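Local atomic coordinates of CEL44C (Paenibacillus polymyxa, PDB entry 2YIH), a protein that hydrolyses internal beta-1,4-glucosidic bonds of xyloglucan and cellulose-type glucans, this chain being the family 44 glycoside hydrolase part of a longer multidomain enzyme. Residues 294-299 with 303-308; 336-341 with 354-359; 405-410 with 448-453; 8-13 with 431-436. The protein carries 8 engineered substitutions. One frame throughout, in Å; residues are numbered along the deposited sequence.

Contact 1 (294-299 with 303-308); sequences IRITNE and DETKKA. With BGC (beta-D-glucopyranose), chain B; EDO (1,2-ethanediol), chain J.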
loop_
_atom_site.group_PDB
_atom_site.type_symbol
_atom_site.label_atom_id
_atom_site.label_comp_id
_atom_site.label_asym_id
_atom_site.label_seq_id
_atom_site.Cartn_x
_atom_site.Cartn_y
_atom_site.Cartn_z
ATOM N N ILE A 294 17.208 3.135 17.119
ATOM C CA ILE A 294 16.079 2.228 16.925
ATOM C C ILE A 294 15.464 2.431 15.543
ATOM O O ILE A 294 15.243 3.574 15.120
ATOM C CB ILE A 294 15.004 2.456 18.026
ATOM C CG1 ILE A 294 15.574 2.057 19.407
ATOM C CG2 ILE A 294 13.719 1.671 17.722
ATOM C CD1 ILE A 294 14.602 2.271 20.526
ATOM N N ARG A 295 15.175 1.334 14.843
ATOM C CA ARG A 295 14.498 1.457 13.537
ATOM C C ARG A 295 13.034 1.825 13.764
ATOM O O ARG A 295 12.381 1.185 14.572
ATOM C CB ARG A 295 14.593 0.120 12.770
ATOM C CG ARG A 295 14.060 0.190 11.346
ATOM C CD ARG A 295 13.970 -1.207 10.727
ATOM N NE ARG A 295 13.393 -1.154 9.395
ATOM C CZ ARG A 295 13.343 -2.182 8.558
ATOM N NH1 ARG A 295 13.896 -3.346 8.894
ATOM N NH2 ARG A 295 12.831 -2.020 7.345
ATOM N N ILE A 296 12.500 2.832 13.060
ATOM C CA ILE A 296 11.156 3.313 13.419
ATOM C C ILE A 296 10.052 2.270 13.326
ATOM O O ILE A 296 8.993 2.406 13.965
ATOM C CB ILE A 296 10.755 4.591 12.658
ATOM C CG1 ILE A 296 10.618 4.324 11.157
ATOM C CG2 ILE A 296 11.786 5.696 12.928
ATOM C CD1 ILE A 296 10.011 5.528 10.403
ATOM N N THR A 297 10.257 1.250 12.500
ATOM C CA THR A 297 9.227 0.243 12.312
ATOM C C THR A 297 9.276 -0.841 13.394
ATOM O O THR A 297 8.369 -1.672 13.461
ATOM C CB THR A 297 9.376 -0.447 10.950
ATOM O OG1 THR A 297 10.749 -0.832 10.794
ATOM C CG2 THR A 297 9.018 0.513 9.847
ATOM N N ASN A 298 10.314 -0.834 14.224
ATOM C CA ASN A 298 10.526 -1.939 15.190
ATOM C C ASN A 298 9.754 -1.738 16.509
ATOM O O ASN A 298 9.139 -2.677 17.043
ATOM C CB ASN A 298 12.024 -2.155 15.470
ATOM C CG ASN A 298 12.715 -2.933 14.361
ATOM O OD1 ASN A 298 13.947 -2.919 14.240
ATOM N ND2 ASN A 298 11.938 -3.605 13.546
ATOM N N GLU A 299 9.772 -0.511 17.022
ATOM C CA GLU A 299 9.100 -0.187 18.271
ATOM C C GLU A 299 8.984 1.339 18.363
ATOM O O GLU A 299 9.642 2.059 17.609
ATOM C CB GLU A 299 9.897 -0.740 19.468
ATOM C CG GLU A 299 11.381 -0.283 19.468
ATOM C CD GLU A 299 12.192 -0.868 20.639
ATOM O OE1 GLU A 299 11.836 -0.574 21.794
ATOM O OE2 GLU A 299 13.213 -1.560 20.396
ATOM N N ASP A 303 12.585 9.593 22.401
ATOM C CA ASP A 303 12.289 10.866 21.749
ATOM C C ASP A 303 12.941 10.989 20.382
ATOM O O ASP A 303 12.351 11.522 19.457
ATOM C CB ASP A 303 12.696 12.055 22.628
ATOM C CG ASP A 303 11.717 12.310 23.764
ATOM O OD1 ASP A 303 10.672 11.636 23.860
ATOM O OD2 ASP A 303 12.011 13.204 24.580
ATOM N N GLU A 304 14.156 10.482 20.242
ATOM C CA GLU A 304 14.833 10.608 18.966
ATOM C C GLU A 304 14.235 9.652 17.923
ATOM O O GLU A 304 14.165 9.995 16.742
ATOM C CB GLU A 304 16.335 10.394 19.135
ATOM C CG GLU A 304 16.985 11.458 20.076
ATOM C CD GLU A 304 16.766 12.900 19.590
ATOM O OE1 GLU A 304 17.039 13.181 18.406
ATOM O OE2 GLU A 304 16.279 13.734 20.388
ATOM N N THR A 305 13.745 8.506 18.377
ATOM C CA THR A 305 13.052 7.557 17.476
ATOM C C THR A 305 11.750 8.225 17.003
ATOM O O THR A 305 11.392 8.134 15.828
ATOM C CB THR A 305 12.675 6.218 18.169
ATOM O OG1 THR A 305 13.769 5.739 18.972
ATOM C CG2 THR A 305 12.308 5.143 17.115
ATOM N N LYS A 306 11.044 8.879 17.918
ATOM C CA LYS A 306 9.771 9.527 17.565
ATOM C C LYS A 306 10.013 10.687 16.590
ATOM O O LYS A 306 9.252 10.860 15.635
ATOM C CB LYS A 306 9.032 10.011 18.823
ATOM C CG LYS A 306 8.524 8.856 19.685
ATOM C CD LYS A 306 8.249 9.328 21.116
ATOM C CE LYS A 306 7.771 8.180 22.035
ATOM N NZ LYS A 306 7.340 8.765 23.371
ATOM N N LYS A 307 11.047 11.504 16.845
ATOM C CA LYS A 307 11.373 12.570 15.905
ATOM C C LYS A 307 11.717 12.010 14.517
ATOM O O LYS A 307 11.305 12.563 13.477
ATOM C CB LYS A 307 12.523 13.422 16.455
ATOM C CG LYS A 307 12.084 14.287 17.650
ATOM C CD LYS A 307 13.324 15.009 18.202
ATOM C CE LYS A 307 13.046 15.747 19.497
ATOM N NZ LYS A 307 14.323 16.417 19.898
ATOM N N ALA A 308 12.504 10.927 14.487
ATOM C CA ALA A 308 12.927 10.359 13.210
ATOM C C ALA A 308 11.715 9.782 12.490
ATOM O O ALA A 308 11.618 9.886 11.270
ATOM C CB ALA A 308 14.009 9.303 13.407
HETATM C C2 BGC B . 15.162 -5.894 6.242
HETATM C C3 BGC B . 14.119 -6.775 6.922
HETATM C C4 BGC B . 13.756 -7.988 6.034
HETATM C C5 BGC B . 15.081 -8.673 5.690
HETATM C C6 BGC B . 14.949 -9.934 4.842
HETATM C C1 BGC B . 16.379 -6.691 5.823
HETATM O O2 BGC B . 15.620 -4.838 7.100
HETATM O O3 BGC B . 12.954 -5.977 7.099
HETATM O O4 BGC B . 12.785 -8.849 6.685
HETATM O O5 BGC B . 15.957 -7.778 4.983
HETATM O O6 BGC B . 16.239 -10.537 4.735
HETATM C C1 EDO J . 5.308 12.079 22.535
HETATM O O1 EDO J . 6.060 12.204 23.740
HETATM C C2 EDO J . 4.316 10.952 22.740
HETATM O O2 EDO J . 5.034 9.748 23.022
#
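Ile294 and Thr305 meet at about a right angle, the branched isoleucine lying across the threonine that projects from the first turn of helix 303-311. Thr305 turns both branches to it: OG1 sits 3.6 Å from Ile294 CB, while the methyl CG2 packs 3.8 Å from Ile294 CG2. The hydroxyl has polar partners besides this apolar neighbour: it donates to Gly291 O and accepts from Asn302 N. Two residues further on, Ile296 brings its CG2 methyl over the helix backbone, 3.8 Å from Thr305 O and 4.3 Å from Ala308 CB. Between these two, Arg295 points the opposite way. With CG anti to the backbone N (chi1 -174°) and the chain extended to NE, its guanidinium reaches a beta-D-glucopyranose unit. NH1 makes two weak bonds there, at 2.9 Å to glucose O2 with a bent N-H...O angle of 123° and at 3.3 Å to glucose O3 with a straighter one of 159°. NE and NH2 are held by the carbonyls of Pro287 and Tyr286, which fix the rotation of the group. A leucine in its place would probably leave the sugar hydroxyls without this donor and those two carbonyls without their mates. The arrangement is that of a carbohydrate-binding loop on a TIM-barrel hydrolase, its sugar-facing arginine flanked by residues packed on a helix behind.

Contact 2 (336-341 with 354-359); sequences PILPRL and LAMTSY. Engineered in segment 354-359: Ser358 (natural residue Glu).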
loop_
_atom_site.group_PDB
_atom_site.type_symbol
_atom_site.label_atom_id
_atom_site.label_comp_id
_atom_site.label_asym_id
_atom_site.label_seq_id
_atom_site.Cartn_x
_atom_site.Cartn_y
_atom_site.Cartn_z
ATOM N N PRO A 336 15.127 10.832 -3.179
ATOM C CA PRO A 336 13.900 10.299 -2.586
ATOM C C PRO A 336 13.245 9.242 -3.435
ATOM O O PRO A 336 13.366 9.247 -4.662
ATOM C CB PRO A 336 12.985 11.523 -2.480
ATOM C CG PRO A 336 13.534 12.505 -3.533
ATOM C CD PRO A 336 15.009 12.243 -3.584
ATOM N N ILE A 337 12.524 8.336 -2.784
ATOM C CA ILE A 337 12.155 7.114 -3.457
ATOM C C ILE A 337 11.013 7.239 -4.448
ATOM O O ILE A 337 11.024 6.569 -5.488
ATOM C CB ILE A 337 11.982 5.919 -2.476
ATOM C CG1 ILE A 337 11.901 4.601 -3.259
ATOM C CG2 ILE A 337 10.770 6.120 -1.556
ATOM C CD1 ILE A 337 13.266 4.145 -3.843
ATOM N N LEU A 338 10.011 8.075 -4.179
ATOM C CA LEU A 338 8.887 8.099 -5.118
ATOM C C LEU A 338 9.281 8.715 -6.470
ATOM O O LEU A 338 8.949 8.178 -7.515
ATOM C CB LEU A 338 7.658 8.798 -4.518
ATOM C CG LEU A 338 7.073 8.154 -3.243
ATOM C CD1 LEU A 338 5.874 9.003 -2.737
ATOM C CD2 LEU A 338 6.632 6.699 -3.457
ATOM N N PRO A 339 10.026 9.818 -6.456
ATOM C CA PRO A 339 10.385 10.354 -7.780
ATOM C C PRO A 339 11.323 9.407 -8.511
ATOM O O PRO A 339 11.227 9.241 -9.748
ATOM C CB PRO A 339 11.122 11.658 -7.430
ATOM C CG PRO A 339 10.475 12.107 -6.149
ATOM C CD PRO A 339 10.280 10.792 -5.377
ATOM N N ARG A 340 12.144 8.690 -7.756
ATOM C CA ARG A 340 13.050 7.731 -8.396
ATOM C C ARG A 340 12.322 6.554 -9.056
ATOM O O ARG A 340 12.702 6.091 -10.150
ATOM C CB ARG A 340 14.104 7.228 -7.413
ATOM C CG ARG A 340 15.179 6.393 -8.075
ATOM C CD ARG A 340 16.086 7.239 -8.985
ATOM N NE ARG A 340 17.077 6.414 -9.693
ATOM C CZ ARG A 340 16.793 5.665 -10.760
ATOM N NH1 ARG A 340 15.540 5.614 -11.240
ATOM N NH2 ARG A 340 17.765 4.955 -11.349
ATOM N N LEU A 341 11.338 6.001 -8.343
ATOM C CA LEU A 341 10.524 4.943 -8.910
ATOM C C LEU A 341 9.748 5.438 -10.106
ATOM O O LEU A 341 9.706 4.766 -11.155
ATOM C CB LEU A 341 9.579 4.385 -7.850
ATOM C CG LEU A 341 10.277 3.557 -6.776
ATOM C CD1 LEU A 341 9.251 3.281 -5.673
ATOM C CD2 LEU A 341 10.827 2.228 -7.388
ATOM N N LEU A 354 1.975 3.087 -10.234
ATOM C CA LEU A 354 2.856 2.793 -9.092
ATOM C C LEU A 354 2.020 2.570 -7.835
ATOM O O LEU A 354 1.108 3.374 -7.544
ATOM C CB LEU A 354 3.798 3.969 -8.883
ATOM C CG LEU A 354 4.839 3.850 -7.775
ATOM C CD1 LEU A 354 5.798 2.667 -8.045
ATOM C CD2 LEU A 354 5.587 5.203 -7.683
ATOM N N ALA A 355 2.320 1.507 -7.073
ATOM C CA ALA A 355 1.571 1.227 -5.835
ATOM C C ALA A 355 2.536 0.825 -4.739
ATOM O O ALA A 355 3.507 0.106 -4.996
ATOM C CB ALA A 355 0.530 0.120 -6.021
ATOM N N MET A 356 2.227 1.266 -3.528
ATOM C CA MET A 356 2.981 0.895 -2.335
ATOM C C MET A 356 2.063 0.016 -1.481
ATOM O O MET A 356 1.282 0.526 -0.670
ATOM C CB MET A 356 3.419 2.154 -1.571
ATOM C CG MET A 356 4.280 1.817 -0.377
ATOM S SD MET A 356 4.884 3.327 0.433
ATOM C CE MET A 356 6.019 3.918 -0.720
ATOM N N THR A 357 2.056 -1.290 -1.766
ATOM C CA THR A 357 0.979 -2.183 -1.277
ATOM C C THR A 357 1.175 -2.745 0.116
ATOM O O THR A 357 0.318 -3.484 0.616
ATOM C CB THR A 357 0.771 -3.385 -2.231
ATOM O OG1 THR A 357 2.007 -4.098 -2.374
ATOM C CG2 THR A 357 0.310 -2.859 -3.622
ATOM N N SER A 358 2.300 -2.436 0.733
ATOM C CA SER A 358 2.494 -2.794 2.138
ATOM C C SER A 358 3.545 -1.854 2.705
ATOM O O SER A 358 4.684 -1.762 2.181
ATOM C CB SER A 358 2.915 -4.279 2.226
ATOM O OG SER A 358 2.661 -4.853 3.520
ATOM N N TYR A 359 3.182 -1.141 3.769
ATOM C CA TYR A 359 4.106 -0.180 4.391
ATOM C C TYR A 359 3.616 0.172 5.782
ATOM O O TYR A 359 2.428 0.051 6.081
ATOM C CB TYR A 359 4.229 1.094 3.525
ATOM C CG TYR A 359 3.017 2.039 3.569
ATOM C CD1 TYR A 359 1.891 1.812 2.765
ATOM C CD2 TYR A 359 3.024 3.151 4.413
ATOM C CE1 TYR A 359 0.782 2.666 2.829
ATOM C CE2 TYR A 359 1.951 4.016 4.461
ATOM C CZ TYR A 359 0.844 3.778 3.673
ATOM O OH TYR A 359 -0.203 4.682 3.695
#
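Leu338 and Met356 supply the closest apolar contact between helix 337-348 and strand 353-359, their side chains crossing at about a right angle with Leu338 CD2 3.9 Å from Met356 CE. The methionine runs out extended from the strand and then bends at its thioether (chi3 -71°), a kink that lays the terminal methyl against the leucine branch. A second apolar pair lies about one helical turn on, where the forked end of Leu354 straddles Leu341 CB, which is 4.1 Å from Leu354 CD2 and 4.2 Å from Leu354 CD1. Trp285 of the adjoining strand 280-285 also packs on Met356.

Polar interactions stay within each element or go to its neighbours: Leu341 N bonds to Ile337 O within the helix, and Ala355 pairs through its backbone with Phe281 and Val283. Towards the end of the strand, Thr357 OG1 bonds to Asp282, and the engineered Ser358, a glutamate in the natural protein, bonds to Tyr286 OH.

This is the helix-on-sheet layer of a beta-alpha-beta crossover in the TIM barrel, with segment axes 10.5 Å apart at 136°. Because the side chains that meet do so through aliphatic carbon and a methionine methyl, their attachment rests on shape and on the exclusion of water, without directional bonds to set the register.

Contact 3 (405-410 with 448-453); sequences YKLYRN and HLVVMN. With SO4 (sulfate ion), chain E.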
loop_
_atom_site.group_PDB
_atom_site.type_symbol
_atom_site.label_atom_id
_atom_site.label_comp_id
_atom_site.label_asym_id
_atom_site.label_seq_id
_atom_site.Cartn_x
_atom_site.Cartn_y
_atom_site.Cartn_z
ATOM N N TYR A 405 -5.936 8.076 9.094
ATOM C CA TYR A 405 -6.910 7.815 8.019
ATOM C C TYR A 405 -8.200 8.595 8.245
ATOM O O TYR A 405 -8.754 9.151 7.306
ATOM C CB TYR A 405 -7.238 6.313 7.840
ATOM C CG TYR A 405 -6.125 5.569 7.129
ATOM C CD1 TYR A 405 -6.011 5.605 5.725
ATOM C CD2 TYR A 405 -5.177 4.860 7.863
ATOM C CE1 TYR A 405 -4.945 4.951 5.069
ATOM C CE2 TYR A 405 -4.129 4.184 7.223
ATOM C CZ TYR A 405 -4.020 4.248 5.822
ATOM O OH TYR A 405 -2.959 3.665 5.174
ATOM N N LYS A 406 -8.711 8.552 9.467
ATOM C CA LYS A 406 -9.983 9.224 9.754
ATOM C C LYS A 406 -9.828 10.728 9.541
ATOM O O LYS A 406 -10.764 11.365 9.092
ATOM C CB LYS A 406 -10.458 8.920 11.184
ATOM C CG LYS A 406 -10.914 7.473 11.280
ATOM C CD LYS A 406 -11.027 6.947 12.727
ATOM C CE LYS A 406 -12.134 7.650 13.474
ATOM N NZ LYS A 406 -12.026 7.384 14.954
ATOM N N LEU A 407 -8.660 11.293 9.848
ATOM C CA LEU A 407 -8.489 12.733 9.625
ATOM C C LEU A 407 -8.678 13.107 8.141
ATOM O O LEU A 407 -9.243 14.191 7.821
ATOM C CB LEU A 407 -7.153 13.249 10.187
ATOM C CG LEU A 407 -7.050 14.781 10.258
ATOM C CD1 LEU A 407 -7.915 15.312 11.379
ATOM C CD2 LEU A 407 -5.582 15.178 10.504
ATOM N N TYR A 408 -8.244 12.209 7.246
ATOM C CA TYR A 408 -8.449 12.401 5.799
ATOM C C TYR A 408 -9.826 11.963 5.290
ATOM O O TYR A 408 -10.313 12.519 4.289
ATOM C CB TYR A 408 -7.369 11.630 4.996
ATOM C CG TYR A 408 -6.070 12.399 4.874
ATOM C CD1 TYR A 408 -5.167 12.452 5.929
ATOM C CD2 TYR A 408 -5.805 13.172 3.747
ATOM C CE1 TYR A 408 -4.012 13.180 5.847
ATOM C CE2 TYR A 408 -4.602 13.898 3.636
ATOM C CZ TYR A 408 -3.740 13.929 4.696
ATOM O OH TYR A 408 -2.543 14.632 4.633
ATOM N N ARG A 409 -10.424 10.928 5.916
ATOM C CA ARG A 409 -11.512 10.214 5.257
ATOM C C ARG A 409 -12.792 10.098 6.078
ATOM O O ARG A 409 -13.818 9.692 5.560
ATOM C CB ARG A 409 -11.048 8.827 4.790
ATOM C CG ARG A 409 -9.924 8.883 3.767
ATOM C CD ARG A 409 -10.460 9.174 2.355
ATOM N NE ARG A 409 -11.326 8.078 1.917
ATOM C CZ ARG A 409 -12.000 8.058 0.773
ATOM N NH1 ARG A 409 -11.868 9.080 -0.092
ATOM N NH2 ARG A 409 -12.785 7.008 0.485
ATOM N N ASN A 410 -12.750 10.507 7.353
ATOM C CA ASN A 410 -13.964 10.484 8.161
ATOM C C ASN A 410 -13.760 11.405 9.347
ATOM O O ASN A 410 -13.718 10.954 10.500
ATOM C CB ASN A 410 -14.289 9.056 8.653
ATOM C CG ASN A 410 -15.527 9.011 9.517
ATOM O OD1 ASN A 410 -16.347 9.943 9.518
ATOM N ND2 ASN A 410 -15.652 7.932 10.309
ATOM N N HIS A 448 -9.863 22.327 1.633
ATOM C CA HIS A 448 -9.472 21.397 2.701
ATOM C C HIS A 448 -7.980 21.558 2.941
ATOM O O HIS A 448 -7.179 21.479 1.990
ATOM C CB HIS A 448 -9.770 19.967 2.254
ATOM C CG HIS A 448 -11.217 19.604 2.339
ATOM N ND1 HIS A 448 -12.112 19.824 1.310
ATOM C CD2 HIS A 448 -11.917 19.018 3.335
ATOM C CE1 HIS A 448 -13.314 19.440 1.696
ATOM N NE2 HIS A 448 -13.224 18.954 2.924
ATOM N N LEU A 449 -7.587 21.717 4.208
ATOM C CA LEU A 449 -6.171 21.828 4.551
ATOM C C LEU A 449 -5.878 20.857 5.668
ATOM O O LEU A 449 -6.568 20.876 6.691
ATOM C CB LEU A 449 -5.820 23.226 5.066
ATOM C CG LEU A 449 -6.262 24.413 4.230
ATOM C CD1 LEU A 449 -5.810 25.690 4.972
ATOM C CD2 LEU A 449 -5.685 24.374 2.804
ATOM N N VAL A 450 -4.889 19.993 5.477
ATOM C CA VAL A 450 -4.403 19.150 6.600
ATOM C C VAL A 450 -3.034 19.691 6.983
ATOM O O VAL A 450 -2.146 19.842 6.129
ATOM C CB VAL A 450 -4.358 17.634 6.211
ATOM C CG1 VAL A 450 -3.558 16.821 7.286
ATOM C CG2 VAL A 450 -5.753 17.080 6.104
ATOM N N VAL A 451 -2.904 20.117 8.235
ATOM C CA VAL A 451 -1.664 20.717 8.720
ATOM C C VAL A 451 -1.204 20.024 10.014
ATOM O O VAL A 451 -2.025 19.558 10.832
ATOM C CB VAL A 451 -1.820 22.255 8.912
ATOM C CG1 VAL A 451 -2.896 22.599 9.966
ATOM C CG2 VAL A 451 -0.460 22.903 9.243
ATOM N N MET A 452 0.095 19.902 10.184
ATOM C CA MET A 452 0.591 19.241 11.390
ATOM C C MET A 452 1.839 19.891 11.940
ATOM O O MET A 452 2.656 20.412 11.180
ATOM C CB MET A 452 0.823 17.749 11.131
ATOM C CG MET A 452 1.966 17.446 10.145
ATOM S SD MET A 452 1.630 16.016 9.092
ATOM C CE MET A 452 0.413 16.760 7.969
ATOM N N ASN A 453 1.982 19.833 13.270
ATOM C CA ASN A 453 3.193 20.257 13.960
ATOM C C ASN A 453 3.944 19.040 14.500
ATOM O O ASN A 453 3.425 18.320 15.385
ATOM C CB ASN A 453 2.791 21.192 15.123
ATOM C CG ASN A 453 3.994 21.840 15.802
ATOM O OD1 ASN A 453 5.131 21.420 15.625
ATOM N ND2 ASN A 453 3.718 22.820 16.655
HETATM S S SO4 E . -14.030 8.092 -2.900
HETATM O O1 SO4 E . -15.388 8.638 -2.920
HETATM O O2 SO4 E . -13.123 9.161 -2.505
HETATM O O3 SO4 E . -13.991 6.950 -1.977
HETATM O O4 SO4 E . -13.735 7.601 -4.247
#
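Tyr408 and Val450 join the last helix of the TIM barrel, 399-409, to the nine-stranded beta sheet of the neighbouring beta domain. From Tyr408 CB the ring departs with CG anti to the carbonyl carbon (chi1 -83°), and this sends its far end, rather than CB and CG, to the strand. Going along the ring, CE1 comes 3.9 Å from Val450 CG1, and CE2, on the other flank, 4.2 Å from Val450 CG2. At CZ the two valine methyls converge, CG1 at 3.9 Å and CG2 at 4.0 Å. The CG2 methyl stands over a ring face in a CH-pi contact, 18° off the normal. Phe418 meets the same ring edge-to-face. Leu407 adds a second grip from the preceding residue, its CD2 lying 4.1 Å from Val450 CG1, so that one valine is held by two consecutive helix side chains. Past CZ, the phenolic oxygen is buried yet satisfied, since it donates to Thr374 O of helix 367-382. A leucine replacing the tyrosine would probably leave Thr374 O without its donor and strip the valine of the aromatic face it rests on. At the very tip, Tyr408 OH touches Val450 CG1 at 3.6 Å.

Contact 4 (8-13 with 431-436); sequences KTITIK and VNSSVH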
loop_
_atom_site.group_PDB
_atom_site.type_symbol
_atom_site.label_atom_id
_atom_site.label_comp_id
_atom_site.label_asym_id
_atom_site.label_seq_id
_atom_site.Cartn_x
_atom_site.Cartn_y
_atom_site.Cartn_z
ATOM N N LYS A 8 6.786 31.427 17.834
ATOM C CA LYS A 8 7.229 30.967 16.488
ATOM C C LYS A 8 6.055 31.130 15.500
ATOM O O LYS A 8 4.929 30.726 15.814
ATOM C CB LYS A 8 7.672 29.498 16.581
ATOM C CG LYS A 8 8.091 28.859 15.253
ATOM C CD LYS A 8 8.567 27.407 15.459
ATOM C CE LYS A 8 8.708 26.660 14.134
ATOM N NZ LYS A 8 9.646 27.317 13.161
ATOM N N THR A 9 6.281 31.818 14.377
ATOM C CA THR A 9 5.295 31.882 13.295
ATOM C C THR A 9 5.832 31.132 12.087
ATOM O O THR A 9 7.011 31.231 11.770
ATOM C CB THR A 9 4.982 33.351 12.878
ATOM O OG1 THR A 9 4.225 33.970 13.919
ATOM C CG2 THR A 9 4.154 33.400 11.594
ATOM N N ILE A 10 4.972 30.376 11.416
ATOM C CA ILE A 10 5.335 29.845 10.117
ATOM C C ILE A 10 4.334 30.373 9.103
ATOM O O ILE A 10 3.200 30.691 9.463
ATOM C CB ILE A 10 5.378 28.303 10.086
ATOM C CG1 ILE A 10 3.997 27.712 10.178
ATOM C CG2 ILE A 10 6.303 27.763 11.166
ATOM C CD1 ILE A 10 3.954 26.315 9.561
ATOM N N THR A 11 4.766 30.565 7.860
ATOM C CA THR A 11 3.832 31.035 6.853
ATOM C C THR A 11 3.499 29.900 5.867
ATOM O O THR A 11 4.369 29.125 5.485
ATOM C CB THR A 11 4.372 32.262 6.100
ATOM O OG1 THR A 11 5.688 31.971 5.627
ATOM C CG2 THR A 11 4.482 33.444 7.038
ATOM N N ILE A 12 2.230 29.813 5.496
ATOM C CA ILE A 12 1.750 28.734 4.634
ATOM C C ILE A 12 0.964 29.372 3.496
ATOM O O ILE A 12 0.072 30.182 3.742
ATOM C CB ILE A 12 0.876 27.757 5.415
ATOM C CG1 ILE A 12 1.769 26.885 6.327
ATOM C CG2 ILE A 12 0.110 26.812 4.442
ATOM C CD1 ILE A 12 0.989 25.851 7.131
ATOM N N LYS A 13 1.366 29.063 2.260
ATOM C CA LYS A 13 0.734 29.672 1.083
ATOM C C LYS A 13 -0.025 28.585 0.349
ATOM O O LYS A 13 0.564 27.588 0.010
ATOM C CB LYS A 13 1.791 30.262 0.148
ATOM C CG LYS A 13 2.660 31.372 0.757
ATOM N N VAL A 431 10.591 21.252 8.355
ATOM C CA VAL A 431 11.039 20.352 9.432
ATOM C C VAL A 431 9.950 20.242 10.509
ATOM O O VAL A 431 9.556 19.134 10.958
ATOM C CB VAL A 431 12.383 20.837 10.061
ATOM C CG1 VAL A 431 12.791 19.885 11.179
ATOM C CG2 VAL A 431 13.493 20.904 9.007
ATOM N N ASN A 432 9.511 21.393 11.009
ATOM C CA ASN A 432 8.540 21.407 12.078
ATOM C C ASN A 432 7.104 21.287 11.626
ATOM O O ASN A 432 6.245 20.983 12.445
ATOM C CB ASN A 432 8.714 22.673 12.947
ATOM C CG ASN A 432 9.986 22.617 13.736
ATOM O OD1 ASN A 432 10.181 21.677 14.518
ATOM N ND2 ASN A 432 10.926 23.525 13.438
ATOM N N SER A 433 6.833 21.513 10.335
ATOM C CA SER A 433 5.441 21.412 9.859
ATOM C C SER A 433 5.369 20.610 8.563
ATOM O O SER A 433 6.374 20.457 7.855
ATOM C CB SER A 433 4.827 22.794 9.604
ATOM O OG SER A 433 5.382 23.390 8.417
ATOM N N SER A 434 4.169 20.116 8.270
ATOM C CA SER A 434 3.829 19.676 6.922
ATOM C C SER A 434 2.401 20.114 6.662
ATOM O O SER A 434 1.607 20.299 7.601
ATOM C CB SER A 434 3.912 18.152 6.817
ATOM O OG SER A 434 5.264 17.746 6.929
ATOM N N VAL A 435 2.050 20.273 5.390
ATOM C CA VAL A 435 0.725 20.769 5.055
ATOM C C VAL A 435 0.322 20.293 3.647
ATOM O O VAL A 435 1.151 20.215 2.729
ATOM C CB VAL A 435 0.695 22.336 5.111
ATOM C CG1 VAL A 435 1.778 22.903 4.179
ATOM C CG2 VAL A 435 -0.723 22.851 4.764
ATOM N N HIS A 436 -0.925 19.885 3.538
ATOM C CA HIS A 436 -1.476 19.375 2.285
ATOM C C HIS A 436 -2.834 19.988 2.044
ATOM O O HIS A 436 -3.646 20.075 2.960
ATOM C CB HIS A 436 -1.618 17.870 2.418
ATOM C CG HIS A 436 -0.318 17.190 2.721
ATOM N ND1 HIS A 436 0.704 17.090 1.802
ATOM C CD2 HIS A 436 0.128 16.596 3.854
ATOM C CE1 HIS A 436 1.733 16.479 2.363
ATOM N NE2 HIS A 436 1.406 16.165 3.610
#
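Ile10 pushes its CD1 methyl over the side chain of Ser433, 3.5 Å from Ser433 OG and 3.6 Å from Ser433 CB. The isoleucine carries CG1 between its backbone N and carbonyl carbon (chi1 71°), and from there CD1 extends across to the serine. Although a methyl rests against it, the buried hydroxyl keeps polar company of its own, bonding to Asp429 O and to Thr427 OG1, and these bonds settle where OG points. Two residues along, Ile12 and Val435 reach toward each other tip to tip, with Ile12 CG2 4.1 Å from Val435 CG2 and Ile12 CD1 4.1 Å from Val435 CB. Strands 9-22 and 433-439 are not direct neighbours in the nine-stranded sheet: strand 421-427 runs between them, antiparallel to both, so the touching parts head the same way, 24° apart. Their side chains therefore meet across the intervening strand, where Thr427 is touched by Ile10, Ile12 and Val435 alike, while from strand 460-467 Phe460 packs on Ile10 and Ser433 and Phe464 on Ile12. At the solvent-facing end the chemistry changes. Lys8 lies obliquely across Asn432, its CE 3.9 Å from Asn432 ND2, and both nitrogens are drawn to one acceptor: Lys8 NZ forms a salt bridge with Asp429 OD2, to which Asn432 ND2 also donates a hydrogen bond.

Overall arrangement
Contact 4 opens at the N terminus with 8-13 and closes only at 431-436, once the whole TIM barrel has been traversed, so strand 433-439, which follows the barrel, comes back to the sheet begun by strand 9-22. Contacts 1 and 2 nest in series inside this loop: the first closes a short turn beside the sugar site, the second a helix-to-strand step of the barrel wall. Contact 3 opens within the loop and closes beyond it, crossing contact 4 and tying barrel to sheet. Contacts 3 and 4 share adjacent strands, with Val450 N 2.8 Å from His436 O, and Tyr359 of contact 2 approaches Tyr405 of contact 3.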